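Local coordinates for protein TatD-related deoxyribonuclease (PDB 1J6O) that probably acts as a metal-dependent deoxyribonuclease of the TatD family, hydrolysing ester bonds in DNA, at residues A[31-36]-A[65-70]; A[209-214]-A[234-239]; A[41-46]-A[257-262]. All coordinates share one frame; numbering follows the deposited sequence.

Contact 1: A[31-36]-A[65-70]; sequences AVISSF and DRIFCS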
loop_
_atom_site.group_PDB
_atom_site.type_symbol
_atom_site.label_atom_id
_atom_site.label_comp_id
_atom_site.label_asym_id
_atom_site.label_seq_id
_atom_site.Cartn_x
_atom_site.Cartn_y
_atom_site.Cartn_z
ATOM N N ALA A 31 -16.469 -9.167 -11.779
ATOM C CA ALA A 31 -17.576 -8.825 -10.887
ATOM C C ALA A 31 -17.125 -7.958 -9.709
ATOM O O ALA A 31 -17.816 -7.003 -9.296
ATOM C CB ALA A 31 -18.235 -10.110 -10.367
ATOM N N VAL A 32 -15.960 -8.293 -9.173
ATOM C CA VAL A 32 -15.411 -7.555 -8.041
ATOM C C VAL A 32 -15.121 -6.121 -8.452
ATOM O O VAL A 32 -15.498 -5.168 -7.761
ATOM C CB VAL A 32 -14.126 -8.275 -7.514
ATOM C CG1 VAL A 32 -13.340 -7.390 -6.498
ATOM C CG2 VAL A 32 -14.549 -9.571 -6.812
ATOM N N ILE A 33 -14.504 -5.960 -9.608
ATOM C CA ILE A 33 -14.167 -4.634 -10.089
ATOM C C ILE A 33 -15.402 -3.845 -10.523
ATOM O O ILE A 33 -15.569 -2.670 -10.181
ATOM C CB ILE A 33 -13.143 -4.748 -11.241
ATOM C CG1 ILE A 33 -11.799 -5.239 -10.676
ATOM C CG2 ILE A 33 -12.914 -3.412 -11.905
ATOM C CD1 ILE A 33 -10.855 -5.728 -11.768
ATOM N N SER A 34 -16.289 -4.486 -11.256
ATOM C CA SER A 34 -17.470 -3.758 -11.680
ATOM C C SER A 34 -18.357 -3.371 -10.501
ATOM O O SER A 34 -19.234 -2.505 -10.641
ATOM C CB SER A 34 -18.258 -4.566 -12.723
ATOM O OG SER A 34 -18.858 -5.697 -12.121
ATOM N N SER A 35 -18.168 -3.966 -9.329
ATOM C CA SER A 35 -19.034 -3.568 -8.231
ATOM C C SER A 35 -18.408 -2.520 -7.308
ATOM O O SER A 35 -18.957 -2.211 -6.257
ATOM C CB SER A 35 -19.481 -4.794 -7.432
ATOM O OG SER A 35 -18.367 -5.479 -6.894
ATOM N N PHE A 36 -17.261 -1.968 -7.697
ATOM C CA PHE A 36 -16.615 -0.961 -6.856
ATOM C C PHE A 36 -17.530 0.211 -6.531
ATOM O O PHE A 36 -17.657 0.603 -5.367
ATOM C CB PHE A 36 -15.346 -0.446 -7.519
ATOM C CG PHE A 36 -14.184 -1.396 -7.422
ATOM C CD1 PHE A 36 -14.230 -2.484 -6.560
ATOM C CD2 PHE A 36 -13.022 -1.172 -8.158
ATOM C CE1 PHE A 36 -13.131 -3.352 -6.417
ATOM C CE2 PHE A 36 -11.937 -2.028 -8.023
ATOM C CZ PHE A 36 -11.997 -3.117 -7.151
ATOM N N ASP A 65 -11.317 2.370 -15.022
ATOM C CA ASP A 65 -11.012 3.729 -14.687
ATOM C C ASP A 65 -10.745 3.885 -13.187
ATOM O O ASP A 65 -10.190 4.890 -12.767
ATOM C CB ASP A 65 -12.178 4.641 -15.044
ATOM C CG ASP A 65 -12.386 4.799 -16.544
ATOM O OD1 ASP A 65 -11.482 4.481 -17.354
ATOM O OD2 ASP A 65 -13.490 5.272 -16.906
ATOM N N ARG A 66 -11.149 2.898 -12.390
ATOM C CA ARG A 66 -10.954 2.959 -10.936
ATOM C C ARG A 66 -9.734 2.247 -10.384
ATOM O O ARG A 66 -9.526 2.207 -9.153
ATOM C CB ARG A 66 -12.195 2.436 -10.224
ATOM C CG ARG A 66 -13.404 3.326 -10.494
ATOM C CD ARG A 66 -14.607 2.883 -9.698
ATOM N NE ARG A 66 -15.726 3.779 -10.000
ATOM C CZ ARG A 66 -16.437 4.432 -9.090
ATOM N NH1 ARG A 66 -16.171 4.300 -7.791
ATOM N NH2 ARG A 66 -17.397 5.262 -9.485
ATOM N N ILE A 67 -8.913 1.712 -11.284
ATOM C CA ILE A 67 -7.713 1.017 -10.847
ATOM C C ILE A 67 -6.456 1.718 -11.370
ATOM O O ILE A 67 -6.368 2.035 -12.565
ATOM C CB ILE A 67 -7.697 -0.432 -11.366
ATOM C CG1 ILE A 67 -8.927 -1.198 -10.827
ATOM C CG2 ILE A 67 -6.437 -1.137 -10.881
ATOM C CD1 ILE A 67 -9.050 -2.590 -11.450
ATOM N N PHE A 68 -5.528 2.005 -10.457
ATOM C CA PHE A 68 -4.262 2.646 -10.802
ATOM C C PHE A 68 -3.256 1.573 -10.430
ATOM O O PHE A 68 -3.587 0.631 -9.690
ATOM C CB PHE A 68 -4.052 3.951 -10.039
ATOM C CG PHE A 68 -5.045 4.989 -10.438
ATOM C CD1 PHE A 68 -6.294 5.049 -9.818
ATOM C CD2 PHE A 68 -4.778 5.824 -11.519
ATOM C CE1 PHE A 68 -7.287 5.937 -10.276
ATOM C CE2 PHE A 68 -5.755 6.717 -11.991
ATOM C CZ PHE A 68 -7.008 6.769 -11.363
ATOM N N CYS A 69 -2.020 1.745 -10.879
ATOM C CA CYS A 69 -0.980 0.760 -10.632
ATOM C C CYS A 69 0.321 1.185 -9.934
ATOM O O CYS A 69 0.723 2.340 -10.023
ATOM C CB CYS A 69 -0.624 0.214 -12.036
ATOM S SG CYS A 69 0.586 -1.104 -12.205
ATOM N N SER A 70 0.941 0.243 -9.212
ATOM C CA SER A 70 2.212 0.500 -8.534
ATOM C C SER A 70 3.061 -0.645 -9.068
ATOM O O SER A 70 2.606 -1.805 -9.066
ATOM C CB SER A 70 2.130 0.376 -7.012
ATOM O OG SER A 70 3.381 0.730 -6.439
#

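Contact 2: A[209-214]-A[234-239]; sequences IVLETD and KYVVET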
loop_
_atom_site.group_PDB
_atom_site.type_symbol
_atom_site.label_atom_id
_atom_site.label_comp_id
_atom_site.label_asym_id
_atom_site.label_seq_id
_atom_site.Cartn_x
_atom_site.Cartn_y
_atom_site.Cartn_z
ATOM N N ILE A 209 -3.168 8.561 7.928
ATOM C CA ILE A 209 -3.448 7.189 7.537
ATOM C C ILE A 209 -4.279 7.021 6.268
ATOM O O ILE A 209 -5.044 7.901 5.894
ATOM C CB ILE A 209 -4.215 6.457 8.650
ATOM C CG1 ILE A 209 -5.524 7.177 8.919
ATOM C CG2 ILE A 209 -3.399 6.434 9.965
ATOM C CD1 ILE A 209 -6.456 6.437 9.854
ATOM N N VAL A 210 -4.078 5.892 5.587
ATOM C CA VAL A 210 -4.843 5.594 4.389
ATOM C C VAL A 210 -5.311 4.166 4.647
ATOM O O VAL A 210 -4.737 3.461 5.490
ATOM C CB VAL A 210 -4.048 5.635 3.084
ATOM C CG1 VAL A 210 -3.804 7.082 2.685
ATOM C CG2 VAL A 210 -2.755 4.811 3.230
ATOM N N LEU A 211 -6.368 3.748 3.961
ATOM C CA LEU A 211 -6.893 2.395 4.147
ATOM C C LEU A 211 -6.330 1.453 3.100
ATOM O O LEU A 211 -5.862 1.883 2.032
ATOM C CB LEU A 211 -8.407 2.392 3.959
ATOM C CG LEU A 211 -9.231 3.450 4.683
ATOM C CD1 LEU A 211 -10.624 3.490 4.049
ATOM C CD2 LEU A 211 -9.314 3.116 6.178
ATOM N N GLU A 212 -6.356 0.163 3.406
ATOM C CA GLU A 212 -5.867 -0.802 2.449
ATOM C C GLU A 212 -6.428 -2.162 2.840
ATOM O O GLU A 212 -6.874 -2.355 3.981
ATOM C CB GLU A 212 -4.345 -0.864 2.465
ATOM C CG GLU A 212 -3.766 -1.639 3.658
ATOM C CD GLU A 212 -2.262 -1.760 3.553
ATOM O OE1 GLU A 212 -1.602 -0.734 3.777
ATOM O OE2 GLU A 212 -1.749 -2.863 3.211
ATOM N N THR A 213 -6.460 -3.081 1.877
ATOM C CA THR A 213 -6.950 -4.418 2.156
ATOM C C THR A 213 -5.807 -5.409 1.993
ATOM O O THR A 213 -5.758 -6.413 2.698
ATOM C CB THR A 213 -8.021 -4.921 1.148
ATOM O OG1 THR A 213 -7.466 -4.901 -0.183
ATOM C CG2 THR A 213 -9.283 -4.085 1.212
ATOM N N ASP A 214 -4.877 -5.116 1.085
ATOM C CA ASP A 214 -3.767 -6.005 0.802
ATOM C C ASP A 214 -4.447 -7.294 0.263
ATOM O O ASP A 214 -3.904 -8.399 0.364
ATOM C CB ASP A 214 -2.936 -6.315 2.060
ATOM C CG ASP A 214 -1.571 -6.919 1.722
ATOM O OD1 ASP A 214 -1.113 -6.801 0.549
ATOM O OD2 ASP A 214 -0.945 -7.507 2.640
ATOM N N LYS A 234 -15.017 -1.673 4.486
ATOM C CA LYS A 234 -15.973 -1.033 5.401
ATOM C C LYS A 234 -15.763 -1.371 6.882
ATOM O O LYS A 234 -16.012 -0.540 7.750
ATOM C CB LYS A 234 -17.412 -1.387 5.006
ATOM C CG LYS A 234 -17.730 -2.854 5.104
ATOM C CD LYS A 234 -18.977 -3.209 4.286
ATOM C CE LYS A 234 -20.257 -2.794 4.964
ATOM N NZ LYS A 234 -20.360 -1.321 5.106
ATOM N N TYR A 235 -15.329 -2.592 7.161
ATOM C CA TYR A 235 -15.089 -3.047 8.519
ATOM C C TYR A 235 -13.883 -2.374 9.106
ATOM O O TYR A 235 -13.829 -2.159 10.326
ATOM C CB TYR A 235 -14.918 -4.577 8.536
ATOM C CG TYR A 235 -16.164 -5.272 8.029
ATOM C CD1 TYR A 235 -17.330 -5.292 8.788
ATOM C CD2 TYR A 235 -16.204 -5.819 6.750
ATOM C CE1 TYR A 235 -18.516 -5.830 8.276
ATOM C CE2 TYR A 235 -17.369 -6.353 6.232
ATOM C CZ TYR A 235 -18.521 -6.353 6.994
ATOM O OH TYR A 235 -19.672 -6.856 6.435
ATOM N N VAL A 236 -12.919 -2.038 8.244
ATOM C CA VAL A 236 -11.699 -1.372 8.698
ATOM C C VAL A 236 -12.075 0.049 9.106
ATOM O O VAL A 236 -11.606 0.558 10.129
ATOM C CB VAL A 236 -10.615 -1.345 7.567
ATOM C CG1 VAL A 236 -9.400 -0.488 7.987
ATOM C CG2 VAL A 236 -10.162 -2.795 7.291
ATOM N N VAL A 237 -12.895 0.692 8.282
ATOM C CA VAL A 237 -13.329 2.044 8.566
ATOM C C VAL A 237 -14.155 2.043 9.875
ATOM O O VAL A 237 -13.998 2.917 10.739
ATOM C CB VAL A 237 -14.205 2.576 7.414
ATOM C CG1 VAL A 237 -14.975 3.825 7.871
ATOM C CG2 VAL A 237 -13.327 2.903 6.192
ATOM N N GLU A 238 -15.043 1.059 10.004
ATOM C CA GLU A 238 -15.882 0.950 11.193
ATOM C C GLU A 238 -15.020 0.932 12.440
ATOM O O GLU A 238 -15.230 1.724 13.364
ATOM C CB GLU A 238 -16.726 -0.314 11.117
ATOM C CG GLU A 238 -17.500 -0.634 12.369
ATOM C CD GLU A 238 -18.469 -1.777 12.130
ATOM O OE1 GLU A 238 -18.051 -2.781 11.503
ATOM O OE2 GLU A 238 -19.639 -1.667 12.566
ATOM N N THR A 239 -14.032 0.051 12.471
ATOM C CA THR A 239 -13.159 -0.025 13.634
ATOM C C THR A 239 -12.426 1.289 13.873
ATOM O O THR A 239 -12.373 1.779 15.014
ATOM C CB THR A 239 -12.141 -1.193 13.491
ATOM O OG1 THR A 239 -12.853 -2.440 13.508
ATOM C CG2 THR A 239 -11.114 -1.188 14.622
#

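Contact 3: A[41-46]-A[257-262]; sequences IEFVVN and ENARRI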
loop_
_atom_site.group_PDB
_atom_site.type_symbol
_atom_site.label_atom_id
_atom_site.label_comp_id
_atom_site.label_asym_id
_atom_site.label_seq_id
_atom_site.Cartn_x
_atom_site.Cartn_y
_atom_site.Cartn_z
ATOM N N ILE A 41 -16.267 2.227 -3.317
ATOM C CA ILE A 41 -14.820 2.196 -3.457
ATOM C C ILE A 41 -14.535 3.177 -4.596
ATOM O O ILE A 41 -14.862 2.891 -5.756
ATOM C CB ILE A 41 -14.299 0.787 -3.873
ATOM C CG1 ILE A 41 -14.599 -0.258 -2.786
ATOM C CG2 ILE A 41 -12.791 0.876 -4.142
ATOM C CD1 ILE A 41 -13.960 0.033 -1.430
ATOM N N GLU A 42 -13.933 4.324 -4.283
ATOM C CA GLU A 42 -13.630 5.326 -5.311
ATOM C C GLU A 42 -12.565 4.875 -6.317
ATOM O O GLU A 42 -12.677 5.138 -7.526
ATOM C CB GLU A 42 -13.232 6.609 -4.629
ATOM C CG GLU A 42 -13.015 7.758 -5.540
ATOM C CD GLU A 42 -12.826 9.019 -4.752
ATOM O OE1 GLU A 42 -13.754 9.380 -3.992
ATOM O OE2 GLU A 42 -11.752 9.641 -4.888
ATOM N N PHE A 43 -11.492 4.266 -5.814
ATOM C CA PHE A 43 -10.423 3.757 -6.681
ATOM C C PHE A 43 -9.546 2.882 -5.851
ATOM O O PHE A 43 -9.679 2.834 -4.615
ATOM C CB PHE A 43 -9.565 4.864 -7.374
ATOM C CG PHE A 43 -8.612 5.625 -6.463
ATOM C CD1 PHE A 43 -9.029 6.784 -5.812
ATOM C CD2 PHE A 43 -7.273 5.225 -6.321
ATOM C CE1 PHE A 43 -8.135 7.530 -5.042
ATOM C CE2 PHE A 43 -6.376 5.963 -5.558
ATOM C CZ PHE A 43 -6.791 7.107 -4.918
ATOM N N VAL A 44 -8.699 2.115 -6.518
ATOM C CA VAL A 44 -7.800 1.256 -5.765
ATOM C C VAL A 44 -6.427 1.369 -6.397
ATOM O O VAL A 44 -6.306 1.714 -7.590
ATOM C CB VAL A 44 -8.220 -0.258 -5.768
ATOM C CG1 VAL A 44 -9.710 -0.415 -5.494
ATOM C CG2 VAL A 44 -7.768 -0.928 -7.046
ATOM N N VAL A 45 -5.395 1.117 -5.600
ATOM C CA VAL A 45 -4.044 1.182 -6.132
ATOM C C VAL A 45 -3.650 -0.301 -6.153
ATOM O O VAL A 45 -3.515 -0.914 -5.093
ATOM C CB VAL A 45 -3.088 1.930 -5.224
ATOM C CG1 VAL A 45 -1.653 1.820 -5.818
ATOM C CG2 VAL A 45 -3.523 3.406 -5.090
ATOM N N ASN A 46 -3.521 -0.860 -7.358
ATOM C CA ASN A 46 -3.169 -2.274 -7.536
ATOM C C ASN A 46 -1.653 -2.385 -7.629
ATOM O O ASN A 46 -1.030 -1.841 -8.518
ATOM C CB ASN A 46 -3.863 -2.803 -8.776
ATOM C CG ASN A 46 -4.093 -4.261 -8.696
ATOM O OD1 ASN A 46 -4.931 -4.731 -7.912
ATOM N ND2 ASN A 46 -3.342 -5.008 -9.482
ATOM N N GLU A 257 -9.118 11.594 0.963
ATOM C CA GLU A 257 -8.417 12.822 0.570
ATOM C C GLU A 257 -6.912 12.524 0.623
ATOM O O GLU A 257 -6.139 12.909 -0.257
ATOM C CB GLU A 257 -8.732 13.982 1.524
ATOM C CG GLU A 257 -7.920 15.236 1.218
ATOM C CD GLU A 257 -8.364 16.461 2.029
ATOM O OE1 GLU A 257 -9.585 16.739 2.095
ATOM O OE2 GLU A 257 -7.482 17.146 2.593
ATOM N N ASN A 258 -6.492 11.848 1.682
ATOM C CA ASN A 258 -5.077 11.507 1.817
ATOM C C ASN A 258 -4.600 10.658 0.639
ATOM O O ASN A 258 -3.519 10.881 0.076
ATOM C CB ASN A 258 -4.844 10.709 3.106
ATOM C CG ASN A 258 -4.901 11.572 4.341
ATOM O OD1 ASN A 258 -4.865 12.804 4.251
ATOM N ND2 ASN A 258 -4.975 10.932 5.508
ATOM N N ALA A 259 -5.398 9.656 0.285
ATOM C CA ALA A 259 -5.044 8.780 -0.820
ATOM C C ALA A 259 -5.054 9.503 -2.158
ATOM O O ALA A 259 -4.176 9.289 -2.996
ATOM C CB ALA A 259 -5.984 7.562 -0.844
ATOM N N ARG A 260 -6.022 10.396 -2.344
ATOM C CA ARG A 260 -6.115 11.156 -3.593
ATOM C C ARG A 260 -4.882 12.039 -3.753
ATOM O O ARG A 260 -4.275 12.131 -4.829
ATOM C CB ARG A 260 -7.332 12.093 -3.575
ATOM C CG ARG A 260 -8.691 11.452 -3.809
ATOM C CD ARG A 260 -9.770 12.519 -3.604
ATOM N NE ARG A 260 -11.128 11.992 -3.693
ATOM C CZ ARG A 260 -12.209 12.667 -3.306
ATOM N NH1 ARG A 260 -12.077 13.901 -2.820
ATOM N NH2 ARG A 260 -13.409 12.098 -3.354
ATOM N N ARG A 261 -4.524 12.714 -2.676
ATOM C CA ARG A 261 -3.374 13.593 -2.720
ATOM C C ARG A 261 -2.074 12.873 -3.036
ATOM O O ARG A 261 -1.278 13.323 -3.854
ATOM C CB ARG A 261 -3.243 14.331 -1.390
ATOM C CG ARG A 261 -2.127 15.351 -1.357
ATOM C CD ARG A 261 -1.941 15.940 0.043
ATOM N NE ARG A 261 -1.393 14.964 0.978
ATOM C CZ ARG A 261 -2.062 14.460 2.008
ATOM N NH1 ARG A 261 -3.320 14.840 2.243
ATOM N NH2 ARG A 261 -1.474 13.573 2.804
ATOM N N ILE A 262 -1.870 11.735 -2.396
ATOM C CA ILE A 262 -0.641 10.974 -2.618
ATOM C C ILE A 262 -0.481 10.344 -3.987
ATOM O O ILE A 262 0.535 10.514 -4.659
ATOM C CB ILE A 262 -0.517 9.842 -1.554
ATOM C CG1 ILE A 262 -0.250 10.466 -0.176
ATOM C CG2 ILE A 262 0.643 8.907 -1.884
ATOM C CD1 ILE A 262 -0.290 9.468 0.971
#

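Contact 1: A[31-36]-A[65-70]
Phe36 overlaps both Arg66 and Ile67. Its ring comes edge-on to them. The CE2 atom of Phe36 lies 4.2 Å from CG1 of Ile67, and CB of Arg66 also sits at this rim, near the ring plane. One face of the ring is taken from within its own segment: CA of Ile33 stands over the ring centre, 3.8 Å above the plane. At the base of the ring, CB of Phe36 touches CD of Arg66 at 4.0 Å. Ile33 adds a second apolar touch. Its CD1 meets CD1 of Ile67 at 3.6 Å, the two side chains crossing at about a right angle. In Ile67 the branch CG1 lies beside the backbone N (chi1 -60°), and CD1 extends from it to reach Ile33. The fold is a TIM barrel. Helix 29-34 leads into strand 41-47, and strand 67-71 is the next strand of the sheet, so segment 31-36 bears on a strand further along the chain. Phe36 also rests on Ile41 and Val44 of strand 41-47. Arg66 runs extended from CG to NE past Phe36. Its NH1 hydrogen-bonds to the carbonyl O of Ile41, and its NH2 forms a salt bridge with Glu37.

Contact 2: A[209-214]-A[234-239]
Leu211, the last residue of strand 209-211, reaches across to Val236 and Val237 on helix 233-244. All three residues are buried. No hydrogen bond links the two segments, so the contact is apolar. Leu211 uses both methyls. Its CD1 presses on CG2 of Val237 at 3.5 Å, which is tight for two carbons. Its CD2 lies 4.0 Å from CG1 of Val236 and also 4.0 Å from the same Val237 CG2, so that one valine methyl sits against the fork of the leucine. The side chains of Leu211 and Val236 run past each other in opposite directions. In Leu211, CG lies beside the backbone N and opposite the carbonyl carbon (chi1 -48°), and CB points at the helix. In Val237 the methyl CG2 likewise lies beside its own backbone N, which turns it to Leu211. Leu233 and Ile240 of the same helix also touch Leu211. Next comes Glu212, whose CB points away from the helix; its OE2 hydrogen-bonds to ND1 of His164 and its OE1 hydrogen-bonds to N of Ala165. Asp214 follows Thr213, and its OD1 hydrogen-bonds to NE2 of His19. Asp214, His19 and His164 are predicted metal ligands. Placing such residues just beyond the C-terminal end of a strand, with a helix packed on the strand itself, is characteristic of TIM-barrel metallohydrolases.

Contact 3: A[41-46]-A[257-262]
Arg260 grips Glu42 side-on in a two-pronged salt bridge. NE of Arg260 donates to OE2 of Glu42 at 2.7 Å, and NH2 of Arg260 donates to OE1 of Glu42 at 2.8 Å. Both bonds are nearly straight, the first at 168°. OE2 uses its syn lone pair, and OE1 is also met on its syn side. Carboxylate and guanidinium planes are 21° apart, so the groups lie almost flat with each other. Glu42 gets there extended, with CG turned away from the backbone N (chi1 -175°). OE1 of Glu42 also accepts from ND1 of His12, in the histidine run that is evidently an expression tag. An alanine in place of Glu42 is likely to leave the Arg260 guanidinium without its mate and freer to swing. Phe43 is buried, and its ring meets that of Phe68 as well as the helix. Its CE1 lies 4.1 Å from CG of Arg260. Its CZ meets the carbonyl O of Ala259 at 3.9 Å, edge-on in the ring plane, and CB of Ala259 at 4.2 Å. Helix 248-264 touches strands 13-18, 41-47 and 181-185. It lies across the N-terminal end of the TIM barrel, the end away from the predicted metal site.

Overall arrangement
The three contacts lie round one parallel sheet. Contacts 1 and 3 have centres about 11 Å apart and are joined directly, since strands 67-71 and 41-47 are neighbours: O of Arg66 lies 2.8 Å from N of Val44, a probable hydrogen bond. Contacts 2 and 3, centres about 12 Å apart, are linked from O of Ile209 to ND2 of Asn258 at 3.1 Å, a probable hydrogen bond. Contacts 1 and 2 do not touch; their centres are about 17 Å apart. Contact 2 holds Asp214 of the predicted metal site. The side chain of Ile67 is about 10 Å from that of His19, and that of Ala259 about 10 Å from that of His17.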